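Local coordinates for protein probable alginate O-acetylase AlgJ (Pseudomonas putida, PDB 4O8V) that probably adds acetyl groups to the O-2 and O-3 positions of mannuronate residues in alginate, working with AlgI and AlgF at the bacterial inner membrane, at residues Gln17-Asp22 with Asp165-Leu170; Arg43-Thr48 with Ala294-Ser299; Pro62-Val67 with Gln114-Thr119; Leu144-Pro149 with Ala266-Val271; Pro249-Leu254 with Asn283-Phe288. All coordinates share one frame; numbering follows the deposited sequence. Where two conformers were deposited one is given.

Overall arrangement
Following the chain from the N terminus, residues 17-22 on strand 19-21 open interaction 1, which closes at the connection 165-170. Helix 31-51 then opens interaction 2, which crosses interaction 1 and closes at the end of helix 290-297; interactions 3, 4 and 5 all nest within it. Interaction 3, nested inside interaction 1 as well and touching it, joins the start of helix 64-67 to the segment that leads to the putative active site. Interaction 4 ties the loop after helix 125-141 to central strand 269-275. It crosses interaction 1 and also interaction 5, which it touches and which joins helix 250-257 to the loop at 283-288. Interactions 2 and 5 pack together on one side of the fold.

Interaction 1 (Gln17-Asp22 with Asp165-Leu170); sequences QWLFSD and DLTNFL
Leu19 CB and CD1 lie against Leu166 CB, the CB of each leucine pointing toward the other segment, and their branched aliphatic chains form the centre of a buried apolar contact. Leu19 CD1 reaches Leu166 CB at 3.9 Å, then continues to Thr167 CG2 at 3.9 Å, crossing that side chain at about a right angle, and to Leu170 CD1 at 4.0 Å. One methyl of Leu19 thus touches three residues of the turning segment 165-170. Thr167 suits its place because it is two-sided: the methyl faces Leu19 while OG1 is bonded to the carbonyl of Gly164.

A second set of contacts sets methyl groups against main chain. With chi1 of -70°, CG of Leu166 lies opposite the carbonyl carbon and the fork is carried onto the strand, where CD1 rests 3.5 Å from Leu19 O, an oxygen that accepts from Lys64 NZ, and CD2 lies 4.2 Å from Ser21 CB.

The polar links run to other parts of the fold. Leu19 pairs its backbone with Arg118, whereas Asp165 receives the backbone N of Thr121 on OD1. Leu19 and Leu170 both touch Leu13, so the antiparallel pair 11-13/19-21 packs on the loop 165-170. Asp165 N bonds OD2 of Asp120, by similarity an active-site residue, which places this loop beside the probable Ser-His-Asp triad of an SGNH hydrolase-like fold.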
# COMPACT_ATOMS: atom_id res chain seq x y z
N GLN A 17 -12.47 -1.08 -21.21
CA GLN A 17 -11.15 -0.44 -21.25
C GLN A 17 -10.49 -0.32 -19.85
O GLN A 17 -9.75 0.62 -19.57
CB GLN A 17 -11.24 0.96 -21.93
CG GLN A 17 -11.77 0.91 -23.39
CD GLN A 17 -11.25 2.04 -24.30
OE1 GLN A 17 -11.27 3.23 -23.95
NE2 GLN A 17 -10.79 1.66 -25.49
N TRP A 18 -10.75 -1.30 -18.98
CA TRP A 18 -10.01 -1.43 -17.71
C TRP A 18 -8.73 -2.25 -17.96
O TRP A 18 -8.73 -3.17 -18.78
CB TRP A 18 -10.88 -2.12 -16.65
CG TRP A 18 -11.82 -1.18 -15.93
CD1 TRP A 18 -12.95 -0.57 -16.43
CD2 TRP A 18 -11.68 -0.74 -14.59
NE1 TRP A 18 -13.50 0.25 -15.46
CE2 TRP A 18 -12.75 0.14 -14.32
CE3 TRP A 18 -10.76 -1.02 -13.57
CZ2 TRP A 18 -12.91 0.77 -13.08
CZ3 TRP A 18 -10.92 -0.40 -12.34
CH2 TRP A 18 -11.99 0.48 -12.11
N LEU A 19 -7.66 -1.93 -17.23
CA LEU A 19 -6.39 -2.66 -17.30
C LEU A 19 -6.03 -3.15 -15.92
O LEU A 19 -6.30 -2.46 -14.96
CB LEU A 19 -5.28 -1.75 -17.80
CG LEU A 19 -5.52 -1.08 -19.14
CD1 LEU A 19 -4.34 -0.13 -19.44
CD2 LEU A 19 -5.65 -2.14 -20.21
N PHE A 20 -5.39 -4.30 -15.81
CA PHE A 20 -4.92 -4.79 -14.51
C PHE A 20 -3.45 -5.16 -14.60
O PHE A 20 -2.95 -5.47 -15.68
CB PHE A 20 -5.73 -5.99 -14.05
CG PHE A 20 -7.21 -5.71 -13.83
CD1 PHE A 20 -7.67 -5.29 -12.60
CD2 PHE A 20 -8.13 -5.91 -14.85
CE1 PHE A 20 -9.05 -5.05 -12.39
CE2 PHE A 20 -9.50 -5.66 -14.65
CZ PHE A 20 -9.96 -5.24 -13.42
N SER A 21 -2.75 -5.12 -13.46
CA SER A 21 -1.40 -5.67 -13.36
C SER A 21 -1.45 -7.18 -13.39
O SER A 21 -2.22 -7.79 -12.64
CB SER A 21 -0.72 -5.23 -12.06
OG SER A 21 0.47 -5.98 -11.89
N ASP A 22 -0.62 -7.82 -14.21
CA ASP A 22 -0.62 -9.29 -14.22
C ASP A 22 0.00 -9.84 -12.93
O ASP A 22 -0.08 -11.04 -12.67
CB ASP A 22 0.07 -9.85 -15.48
CG ASP A 22 1.57 -9.76 -15.43
OD1 ASP A 22 2.13 -8.87 -14.76
OD2 ASP A 22 2.21 -10.61 -16.09
N ASP A 165 -0.31 3.93 -15.36
CA ASP A 165 0.99 3.29 -15.43
C ASP A 165 0.92 1.99 -16.25
O ASP A 165 1.88 1.62 -16.89
CB ASP A 165 1.58 3.05 -14.01
CG ASP A 165 0.70 2.19 -13.09
OD1 ASP A 165 -0.47 1.85 -13.39
OD2 ASP A 165 1.19 1.88 -11.97
N LEU A 166 -0.24 1.35 -16.27
CA LEU A 166 -0.41 0.11 -17.03
C LEU A 166 -0.43 0.29 -18.55
O LEU A 166 -0.12 -0.65 -19.29
CB LEU A 166 -1.69 -0.59 -16.58
CG LEU A 166 -1.57 -1.15 -15.16
CD1 LEU A 166 -2.95 -1.50 -14.61
CD2 LEU A 166 -0.61 -2.36 -15.13
N THR A 167 -0.79 1.48 -19.02
CA THR A 167 -0.87 1.68 -20.46
C THR A 167 0.50 1.53 -21.11
O THR A 167 0.60 1.18 -22.28
CB THR A 167 -1.42 3.05 -20.80
OG1 THR A 167 -0.42 4.03 -20.52
CG2 THR A 167 -2.64 3.34 -19.96
N ASN A 168 1.56 1.74 -20.34
CA ASN A 168 2.91 1.64 -20.88
C ASN A 168 3.38 0.21 -21.06
O ASN A 168 4.39 -0.05 -21.74
CB ASN A 168 3.88 2.41 -19.99
CG ASN A 168 3.63 3.91 -20.03
OD1 ASN A 168 4.12 4.62 -20.92
ND2 ASN A 168 2.82 4.39 -19.09
N PHE A 169 2.67 -0.73 -20.46
CA PHE A 169 2.96 -2.15 -20.65
C PHE A 169 2.20 -2.73 -21.81
O PHE A 169 2.46 -3.86 -22.23
CB PHE A 169 2.65 -2.93 -19.38
CG PHE A 169 3.59 -2.63 -18.27
CD1 PHE A 169 4.81 -3.30 -18.19
CD2 PHE A 169 3.29 -1.67 -17.32
CE1 PHE A 169 5.70 -3.02 -17.16
CE2 PHE A 169 4.17 -1.39 -16.29
CZ PHE A 169 5.38 -2.06 -16.21
N LEU A 170 1.26 -1.97 -22.35
CA LEU A 170 0.56 -2.42 -23.54
C LEU A 170 1.48 -2.39 -24.75
O LEU A 170 2.29 -1.47 -24.89
CB LEU A 170 -0.67 -1.56 -23.81
CG LEU A 170 -1.87 -1.68 -22.88
CD1 LEU A 170 -2.81 -0.52 -23.14
CD2 LEU A 170 -2.57 -3.02 -23.09

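Interaction 2 (Arg43-Thr48 with Ala294-Ser299); sequences RGVRDT and AQLKNS
Gly44 and Leu296 bring two helices unusually close, with their CA atoms 4.1 Å apart. Glycine suits this point: a CB would point at the other segment and run into Leu296 O, which lies only 3.0 Å from Gly44 CA in a CA-H...O contact. Asp47 accepts a short hydrogen bond from Ser299, OG to OD2 2.5 Å, on the anti side and 27° out of the carboxylate plane. Ser299 holds its hydroxyl between its own N and carbonyl carbon (chi1 61°), which turns OG toward this acid. Arg300 makes a salt bridge to the same oxygen and Arg46 NH1 one to OD1, so both oxygens are held. Thr48 turns OG1 back to bond Gly44 O at 2.9 Å, while Leu296 CD2 lies 3.4 Å from that hydroxyl oxygen. Arg43, bent at its second and third torsions, brings its guanidinium edge to Lys297 O, NH2 being 3.3 Å away. Val45 and Thr48 pack on Leu257 and Leu296 on Leu254, so helix 250-257 touches both helix 31-51 and helix 290-297.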
# COMPACT_ATOMS: atom_id res chain seq x y z
N ARG A 43 7.09 -10.05 10.46
CA ARG A 43 7.03 -10.27 11.89
C ARG A 43 8.29 -9.71 12.59
O ARG A 43 8.21 -9.13 13.68
CB ARG A 43 6.87 -11.76 12.19
CG ARG A 43 6.70 -12.08 13.66
CD ARG A 43 7.51 -13.30 14.05
NE ARG A 43 7.10 -14.52 13.36
CZ ARG A 43 7.93 -15.33 12.72
NH1 ARG A 43 7.46 -16.42 12.12
NH2 ARG A 43 9.22 -15.06 12.67
N GLY A 44 9.44 -9.89 11.95
CA GLY A 44 10.69 -9.37 12.50
C GLY A 44 10.70 -7.86 12.53
O GLY A 44 11.21 -7.23 13.47
N VAL A 45 10.13 -7.26 11.50
CA VAL A 45 9.99 -5.81 11.45
C VAL A 45 9.09 -5.33 12.59
O VAL A 45 9.44 -4.38 13.29
CB VAL A 45 9.44 -5.35 10.09
CG1 VAL A 45 8.95 -3.92 10.20
CG2 VAL A 45 10.52 -5.51 9.00
N ARG A 46 7.95 -5.98 12.78
CA ARG A 46 7.04 -5.65 13.88
C ARG A 46 7.76 -5.70 15.23
O ARG A 46 7.59 -4.81 16.07
CB ARG A 46 5.86 -6.62 13.92
CG ARG A 46 4.91 -6.42 15.09
CD ARG A 46 4.88 -7.65 15.99
NE ARG A 46 3.96 -7.51 17.12
CZ ARG A 46 4.33 -7.39 18.39
NH1 ARG A 46 5.62 -7.41 18.70
NH2 ARG A 46 3.42 -7.26 19.35
N ASP A 47 8.56 -6.74 15.43
CA ASP A 47 9.24 -6.91 16.71
C ASP A 47 10.33 -5.83 16.89
O ASP A 47 10.52 -5.29 17.99
CB ASP A 47 9.87 -8.31 16.81
CG ASP A 47 8.84 -9.42 16.94
OD1 ASP A 47 7.63 -9.15 17.16
OD2 ASP A 47 9.25 -10.59 16.84
N THR A 48 11.04 -5.53 15.80
CA THR A 48 12.08 -4.49 15.82
C THR A 48 11.49 -3.11 16.15
O THR A 48 12.02 -2.38 17.01
CB THR A 48 12.80 -4.43 14.46
OG1 THR A 48 13.48 -5.66 14.22
CG2 THR A 48 13.80 -3.28 14.41
N ALA A 294 18.93 -12.51 9.46
CA ALA A 294 18.74 -13.61 10.39
C ALA A 294 18.05 -13.13 11.67
O ALA A 294 17.19 -13.82 12.21
CB ALA A 294 20.08 -14.26 10.74
N GLN A 295 18.46 -11.97 12.16
CA GLN A 295 17.90 -11.40 13.38
C GLN A 295 16.41 -11.14 13.24
O GLN A 295 15.62 -11.43 14.15
CB GLN A 295 18.62 -10.10 13.74
CG GLN A 295 20.02 -10.29 14.25
CD GLN A 295 20.54 -9.04 14.93
OE1 GLN A 295 19.85 -8.02 15.00
NE2 GLN A 295 21.77 -9.12 15.44
N LEU A 296 16.04 -10.59 12.09
CA LEU A 296 14.65 -10.27 11.79
C LEU A 296 13.80 -11.53 11.77
O LEU A 296 12.72 -11.56 12.35
CB LEU A 296 14.55 -9.55 10.44
CG LEU A 296 14.95 -8.07 10.38
CD1 LEU A 296 15.00 -7.56 8.94
CD2 LEU A 296 13.97 -7.23 11.20
N LYS A 297 14.29 -12.59 11.14
CA LYS A 297 13.50 -13.80 11.02
C LYS A 297 13.42 -14.56 12.33
O LYS A 297 12.47 -15.30 12.57
CB LYS A 297 14.06 -14.69 9.91
CG LYS A 297 13.86 -14.14 8.50
CD LYS A 297 14.57 -15.01 7.47
CE LYS A 297 14.44 -16.48 7.84
NZ LYS A 297 14.99 -17.41 6.82
N ASN A 298 14.43 -14.39 13.18
CA ASN A 298 14.52 -15.16 14.42
C ASN A 298 14.09 -14.36 15.64
O ASN A 298 14.43 -14.74 16.77
CB ASN A 298 15.95 -15.67 14.64
CG ASN A 298 16.43 -16.56 13.52
OD1 ASN A 298 15.66 -16.98 12.66
ND2 ASN A 298 17.73 -16.87 13.53
N SER A 299 13.35 -13.28 15.43
CA SER A 299 13.04 -12.34 16.51
C SER A 299 12.20 -12.95 17.63
O SER A 299 12.15 -12.41 18.74
CB SER A 299 12.31 -11.11 15.95
OG SER A 299 11.09 -11.47 15.34

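Interaction 3 (Pro62-Val67 with Gln114-Thr119); sequences PAKARV and QVFLRT
The start of helix 64-67, just beyond strand 55-61 of the parallel sheet, packs here on the loop that runs into Asp120 and His122, active-site residues by similarity; Lys64 and Phe116 carry the contact. Lys64 CA makes a CH-pi contact with one face of the phenyl ring, 4.1 Å from the centroid and 7° off the normal, and its CB lies over the same face. The two side chains run antiparallel alongside each other, bringing Lys64 CD to 3.5 Å from Phe116 CB. Lys64 leaves the helix with CG opposite its backbone N (chi1 -175°) and bends at chi3, which delivers the ammonium to the loop carbonyls. Four carbonyls surround NZ. The strongest partner is Asp120 O; Leu117 O is bonded at 2.8 Å, with the donor tilted 21° from the carbonyl plane, Leu19 O also accepts, and the bond to Arg118 O at 3.1 Å is weak.

Val67 meets the aromatic ring obliquely, with CG2 3.8 Å from Phe116 CE1, and its other methyl, CG1, touches Val115 CG2 at 3.9 Å. Within the loop, Gln114 NE2 bonds Phe116 O straight and in the carbonyl plane.

A long lysine thus serves twice: its aliphatic part covers one ring face and its ammonium gathers main-chain carbonyls. Those converging dipoles would probably favour its charged form in a buried place, and would help to fix the backbone that leads to Asp120.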
# COMPACT_ATOMS: atom_id res chain seq x y z
N PRO A 62 -5.88 -4.15 -0.80
CA PRO A 62 -6.43 -5.23 -1.63
C PRO A 62 -6.08 -5.03 -3.11
O PRO A 62 -5.87 -3.89 -3.54
CB PRO A 62 -7.93 -5.12 -1.40
CG PRO A 62 -8.17 -3.70 -1.03
CD PRO A 62 -6.93 -3.31 -0.21
N ALA A 63 -6.02 -6.13 -3.85
CA ALA A 63 -5.72 -6.08 -5.28
C ALA A 63 -6.84 -5.35 -6.02
O ALA A 63 -8.01 -5.48 -5.67
CB ALA A 63 -5.56 -7.47 -5.83
N LYS A 64 -6.48 -4.59 -7.06
CA LYS A 64 -7.50 -3.93 -7.85
C LYS A 64 -8.41 -4.99 -8.47
O LYS A 64 -9.64 -4.80 -8.57
CB LYS A 64 -6.88 -3.06 -8.95
CG LYS A 64 -7.93 -2.25 -9.72
CD LYS A 64 -7.31 -1.20 -10.60
CE LYS A 64 -7.29 -1.63 -12.03
NZ LYS A 64 -6.81 -0.53 -12.92
N ALA A 65 -7.83 -6.12 -8.86
CA ALA A 65 -8.60 -7.22 -9.45
C ALA A 65 -9.61 -7.84 -8.49
O ALA A 65 -10.57 -8.47 -8.92
CB ALA A 65 -7.68 -8.30 -9.98
N ARG A 66 -9.38 -7.69 -7.20
CA ARG A 66 -10.30 -8.19 -6.18
C ARG A 66 -11.42 -7.20 -5.92
O ARG A 66 -12.55 -7.59 -5.67
CB ARG A 66 -9.55 -8.49 -4.85
CG ARG A 66 -10.44 -9.03 -3.75
CD ARG A 66 -9.67 -9.34 -2.44
NE ARG A 66 -8.42 -10.07 -2.65
CZ ARG A 66 -8.34 -11.37 -2.92
NH1 ARG A 66 -9.45 -12.10 -3.07
NH2 ARG A 66 -7.14 -11.95 -3.07
N VAL A 67 -11.10 -5.91 -5.95
CA VAL A 67 -12.07 -4.87 -5.66
C VAL A 67 -12.97 -4.62 -6.88
O VAL A 67 -14.15 -4.33 -6.72
CB VAL A 67 -11.39 -3.56 -5.22
CG1 VAL A 67 -12.42 -2.45 -5.00
CG2 VAL A 67 -10.56 -3.78 -3.95
N GLN A 114 -15.00 5.83 -8.41
CA GLN A 114 -13.89 4.90 -8.53
C GLN A 114 -12.98 4.98 -7.30
O GLN A 114 -12.54 6.08 -6.92
CB GLN A 114 -13.08 5.18 -9.79
CG GLN A 114 -13.83 4.75 -11.05
CD GLN A 114 -13.02 4.94 -12.32
OE1 GLN A 114 -13.56 5.35 -13.34
NE2 GLN A 114 -11.73 4.58 -12.28
N VAL A 115 -12.68 3.83 -6.71
CA VAL A 115 -11.73 3.77 -5.60
C VAL A 115 -10.36 3.30 -6.11
O VAL A 115 -9.36 3.46 -5.42
CB VAL A 115 -12.26 2.88 -4.43
CG1 VAL A 115 -13.61 3.43 -3.88
CG2 VAL A 115 -12.39 1.42 -4.82
N PHE A 116 -10.31 2.75 -7.33
CA PHE A 116 -9.07 2.58 -8.09
C PHE A 116 -9.23 3.23 -9.47
O PHE A 116 -10.36 3.35 -9.97
CB PHE A 116 -8.70 1.10 -8.32
CG PHE A 116 -8.13 0.40 -7.11
CD1 PHE A 116 -8.98 -0.09 -6.13
CD2 PHE A 116 -6.76 0.18 -7.00
CE1 PHE A 116 -8.49 -0.74 -5.03
CE2 PHE A 116 -6.25 -0.49 -5.91
CZ PHE A 116 -7.11 -0.94 -4.92
N LEU A 117 -8.12 3.61 -10.08
CA LEU A 117 -8.12 4.13 -11.45
C LEU A 117 -8.42 3.00 -12.44
O LEU A 117 -8.06 1.86 -12.18
CB LEU A 117 -6.77 4.77 -11.79
CG LEU A 117 -6.41 6.05 -11.02
CD1 LEU A 117 -4.92 6.26 -11.06
CD2 LEU A 117 -7.07 7.22 -11.64
N ARG A 118 -9.06 3.32 -13.56
CA ARG A 118 -9.36 2.31 -14.59
C ARG A 118 -8.10 1.75 -15.31
O ARG A 118 -8.02 0.54 -15.58
CB ARG A 118 -10.35 2.90 -15.61
CG ARG A 118 -10.69 1.99 -16.80
CD ARG A 118 -11.83 2.59 -17.66
NE ARG A 118 -11.66 4.01 -17.88
CZ ARG A 118 -10.83 4.54 -18.77
NH1 ARG A 118 -10.10 3.76 -19.55
NH2 ARG A 118 -10.74 5.86 -18.89
N THR A 119 -7.12 2.61 -15.60
CA THR A 119 -5.97 2.20 -16.41
C THR A 119 -4.65 2.18 -15.66
O THR A 119 -3.58 2.10 -16.26
CB THR A 119 -5.81 3.12 -17.62
OG1 THR A 119 -5.38 4.42 -17.18
CG2 THR A 119 -7.14 3.25 -18.38

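Interaction 4 (Leu144-Pro149 with Ala266-Val271); sequences LLNGDP and APQVVV
Gln268 reaches across to Asn146 with both ends of its amide. The backbone N of Asn146 donates to Gln268 OE1 at 3.0 Å, nearly straight at 169°, and arrives in the carbonyl plane on a lone pair. Gln268 NE2 in turn gives a weak, bent bond to Asn146 OD1, 2.8 Å long. One bond thus uses the main chain of Asn146 and the other its side chain; the two amide planes stand 81° apart. OD1 of Asn146 and OE1 of Gln268 are two acceptors, 3.2 Å apart but not bonded to each other, consistent with the bent NE2 bond. The extended chain of Gln268 beyond CG lets it reach across, while Asn146, with CG between its backbone N and carbonyl carbon (chi1 63°), holds OD1 next to the incoming amide.

Gln268 stands just before strand 269-275, which lies in the parallel sheet between strands 55-61 and 212-215, as expected of the alpha/beta core of an SGNH hydrolase-like domain. The contact ties the connection that follows helix 125-141 to the N-terminal end of strand 269-275.

Val269, a beta-branched residue at home in a strand, points CG2 at Leu144 CB (3.7 Å) and Leu145 CD2 (4.0 Å); Leu145 crosses it at about a right angle, and its CD2 also lies 3.6 Å from Gln268 OE1. Leu144 and Val269 both touch Val57 of strand 55-61, and Leu145 reaches Val212 and Ser237.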
# COMPACT_ATOMS: atom_id res chain seq x y z
N LEU A 144 -3.29 4.38 19.99
CA LEU A 144 -1.87 4.23 19.65
C LEU A 144 -1.14 5.56 19.66
O LEU A 144 0.08 5.61 19.82
CB LEU A 144 -1.71 3.56 18.28
CG LEU A 144 -2.34 2.17 18.18
CD1 LEU A 144 -2.04 1.59 16.81
CD2 LEU A 144 -1.80 1.28 19.29
N LEU A 145 -1.90 6.64 19.51
CA LEU A 145 -1.32 7.98 19.48
C LEU A 145 -1.70 8.78 20.70
O LEU A 145 -2.86 8.82 21.09
CB LEU A 145 -1.77 8.75 18.23
CG LEU A 145 -1.03 8.54 16.91
CD1 LEU A 145 -1.63 9.41 15.83
CD2 LEU A 145 0.45 8.87 17.07
N ASN A 146 -0.72 9.44 21.29
CA ASN A 146 -1.01 10.49 22.26
C ASN A 146 -0.36 11.77 21.76
O ASN A 146 0.36 11.76 20.76
CB ASN A 146 -0.55 10.10 23.67
CG ASN A 146 0.96 9.90 23.79
OD1 ASN A 146 1.75 10.46 23.03
ND2 ASN A 146 1.37 9.11 24.78
N GLY A 147 -0.61 12.87 22.43
CA GLY A 147 -0.08 14.13 21.96
C GLY A 147 -1.22 14.99 21.47
O GLY A 147 -2.30 14.49 21.19
N ASP A 148 -0.97 16.29 21.38
CA ASP A 148 -2.00 17.22 20.95
C ASP A 148 -2.35 17.00 19.49
O ASP A 148 -1.47 16.90 18.65
CB ASP A 148 -1.55 18.66 21.17
CG ASP A 148 -1.33 18.99 22.63
OD1 ASP A 148 -1.84 18.23 23.48
OD2 ASP A 148 -0.65 19.99 22.93
N PRO A 149 -3.65 16.95 19.19
CA PRO A 149 -4.11 16.81 17.82
C PRO A 149 -3.67 18.01 17.00
O PRO A 149 -3.67 19.13 17.52
CB PRO A 149 -5.64 16.77 17.95
CG PRO A 149 -5.90 16.44 19.38
CD PRO A 149 -4.77 17.04 20.15
N ALA A 266 12.48 7.32 17.08
CA ALA A 266 11.43 6.36 16.73
C ALA A 266 10.05 6.97 16.96
O ALA A 266 9.79 7.54 18.02
CB ALA A 266 11.59 5.07 17.53
N PRO A 267 9.17 6.87 15.97
CA PRO A 267 7.82 7.43 16.05
C PRO A 267 6.92 6.60 16.96
O PRO A 267 7.26 5.45 17.26
CB PRO A 267 7.35 7.38 14.59
CG PRO A 267 8.07 6.23 14.02
CD PRO A 267 9.43 6.22 14.66
N GLN A 268 5.81 7.16 17.41
CA GLN A 268 4.82 6.35 18.13
C GLN A 268 4.20 5.27 17.24
O GLN A 268 3.96 4.15 17.71
CB GLN A 268 3.73 7.24 18.71
CG GLN A 268 4.28 8.21 19.74
CD GLN A 268 3.22 9.11 20.33
OE1 GLN A 268 2.04 8.80 20.26
NE2 GLN A 268 3.64 10.22 20.92
N VAL A 269 3.93 5.61 15.98
CA VAL A 269 3.25 4.71 15.05
C VAL A 269 3.95 4.69 13.71
O VAL A 269 4.33 5.74 13.18
CB VAL A 269 1.76 5.15 14.85
CG1 VAL A 269 1.08 4.36 13.72
CG2 VAL A 269 0.98 5.01 16.14
N VAL A 270 4.13 3.49 13.15
CA VAL A 270 4.56 3.36 11.77
C VAL A 270 3.43 2.72 10.96
O VAL A 270 2.97 1.62 11.27
CB VAL A 270 5.83 2.50 11.64
CG1 VAL A 270 6.17 2.28 10.15
CG2 VAL A 270 6.99 3.15 12.38
N VAL A 271 2.97 3.43 9.94
CA VAL A 271 1.99 2.88 9.03
C VAL A 271 2.76 2.25 7.87
O VAL A 271 3.55 2.92 7.20
CB VAL A 271 1.01 3.95 8.50
CG1 VAL A 271 0.10 3.36 7.39
CG2 VAL A 271 0.18 4.52 9.61

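Interaction 5 (Pro249-Leu254 with Asn283-Phe288); sequences PLLPML and NDLSSF
The loop between strand 269-275 and the C-terminal helix 290-297 lies against helix 250-257, where Leu250, Leu251 and Leu254 offer an apolar ridge to Asn283, Leu285 and Phe288. Leu254 CD1 makes a CH-pi contact over one face of Phe288, offset toward the rim and 4.1 Å from the ring centroid, while Leu254 CB touches Phe288 CZ at 3.6 Å. Leu285 sends CD2 across at about a right angle to Leu254 CD1, 3.8 Å away, and also touches Leu250 CD2.

The loop takes its form from local bonds. Leu285 to Phe288 make a type I beta turn, closed by the bond from Phe288 N to Leu285 O, and Asp284 closes an Asx turn by accepting the backbone N of Ser286 on OD1, which receives Ser286 OG as well. Asp284 and Ser286 thus bond to each other while Leu285 and Phe288 pack on the helix.

Leu251, with chi1 at -97° and away from a staggered value, brings CD1 to 3.6 Å from Asp284 O. Near the helix start, a water is shared by Leu251 N, which donates to it at 2.9 Å, and Asn283 OD1, which accepts from it at 2.8 Å. Asn283 ND2 lies beside Leu250 CD2 and donates to OD1 of Asn38 in helix 31-51.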
# COMPACT_ATOMS: atom_id res chain seq x y z
N PRO A 249 7.28 -3.18 -1.23
CA PRO A 249 6.94 -2.69 0.11
C PRO A 249 7.98 -3.01 1.19
O PRO A 249 8.01 -2.32 2.22
CB PRO A 249 5.62 -3.40 0.41
CG PRO A 249 5.74 -4.70 -0.34
CD PRO A 249 6.44 -4.34 -1.63
N LEU A 250 8.83 -4.02 0.96
CA LEU A 250 9.75 -4.48 2.01
C LEU A 250 11.06 -3.69 2.05
O LEU A 250 11.49 -3.24 3.13
CB LEU A 250 10.07 -5.98 1.84
CG LEU A 250 11.05 -6.52 2.90
CD1 LEU A 250 10.46 -6.41 4.31
CD2 LEU A 250 11.43 -7.96 2.58
N LEU A 251 11.70 -3.50 0.90
CA LEU A 251 12.99 -2.80 0.85
C LEU A 251 12.93 -1.39 1.46
O LEU A 251 13.84 -1.00 2.20
CB LEU A 251 13.52 -2.73 -0.60
CG LEU A 251 14.54 -3.81 -0.98
CD1 LEU A 251 14.05 -5.19 -0.61
CD2 LEU A 251 14.88 -3.76 -2.47
N PRO A 252 11.88 -0.60 1.16
CA PRO A 252 11.83 0.68 1.87
C PRO A 252 11.67 0.54 3.38
O PRO A 252 12.18 1.41 4.10
CB PRO A 252 10.59 1.38 1.28
CG PRO A 252 10.42 0.77 -0.05
CD PRO A 252 10.82 -0.69 0.14
N MSE A 253 11.01 -0.51 3.87
CA MSE A 253 10.91 -0.70 5.32
C MSE A 253 12.27 -1.07 5.91
O MSE A 253 12.65 -0.55 6.96
CB MSE A 253 9.88 -1.77 5.69
CG MSE A 253 9.86 -2.09 7.17
SE MSE A 253 9.46 -0.52 8.33
CE MSE A 253 7.58 -0.56 8.00
N LEU A 254 13.01 -1.96 5.24
CA LEU A 254 14.34 -2.31 5.78
C LEU A 254 15.28 -1.10 5.77
O LEU A 254 16.07 -0.89 6.72
CB LEU A 254 14.94 -3.48 5.00
CG LEU A 254 14.03 -4.72 4.91
CD1 LEU A 254 14.67 -5.79 4.02
CD2 LEU A 254 13.75 -5.27 6.30
N ASN A 283 11.83 -10.79 -2.85
CA ASN A 283 12.49 -9.52 -2.60
C ASN A 283 13.98 -9.71 -2.69
O ASN A 283 14.51 -10.71 -2.21
CB ASN A 283 12.11 -8.97 -1.24
CG ASN A 283 10.71 -8.45 -1.24
OD1 ASN A 283 10.42 -7.50 -1.94
ND2 ASN A 283 9.83 -9.09 -0.50
N ASP A 284 14.65 -8.77 -3.33
CA ASP A 284 16.10 -8.87 -3.46
C ASP A 284 16.75 -8.33 -2.18
O ASP A 284 16.79 -7.12 -1.96
CB ASP A 284 16.57 -8.11 -4.70
CG ASP A 284 18.08 -8.09 -4.84
OD1 ASP A 284 18.78 -8.88 -4.17
OD2 ASP A 284 18.57 -7.28 -5.65
N LEU A 285 17.25 -9.24 -1.35
CA LEU A 285 17.90 -8.86 -0.10
C LEU A 285 19.42 -8.88 -0.19
O LEU A 285 20.11 -8.83 0.84
CB LEU A 285 17.45 -9.79 1.03
CG LEU A 285 15.93 -9.88 1.22
CD1 LEU A 285 15.62 -10.88 2.31
CD2 LEU A 285 15.37 -8.53 1.55
N SER A 286 19.94 -8.95 -1.42
CA SER A 286 21.38 -9.16 -1.63
C SER A 286 22.21 -8.04 -1.02
O SER A 286 23.39 -8.24 -0.72
CB SER A 286 21.70 -9.28 -3.11
OG SER A 286 21.37 -8.09 -3.80
N SER A 287 21.62 -6.86 -0.84
CA SER A 287 22.37 -5.72 -0.32
C SER A 287 22.37 -5.64 1.21
O SER A 287 23.05 -4.79 1.79
CB SER A 287 21.83 -4.40 -0.88
OG SER A 287 20.56 -4.10 -0.35
N PHE A 288 21.64 -6.54 1.86
CA PHE A 288 21.61 -6.52 3.32
C PHE A 288 22.52 -7.57 3.95
O PHE A 288 22.77 -8.63 3.38
CB PHE A 288 20.18 -6.71 3.81
CG PHE A 288 19.26 -5.63 3.35
CD1 PHE A 288 19.20 -4.42 4.02
CD2 PHE A 288 18.46 -5.81 2.22
CE1 PHE A 288 18.34 -3.42 3.59
CE2 PHE A 288 17.61 -4.81 1.79
CZ PHE A 288 17.56 -3.61 2.48
O HOH W 1 10.33 -4.76 -1.38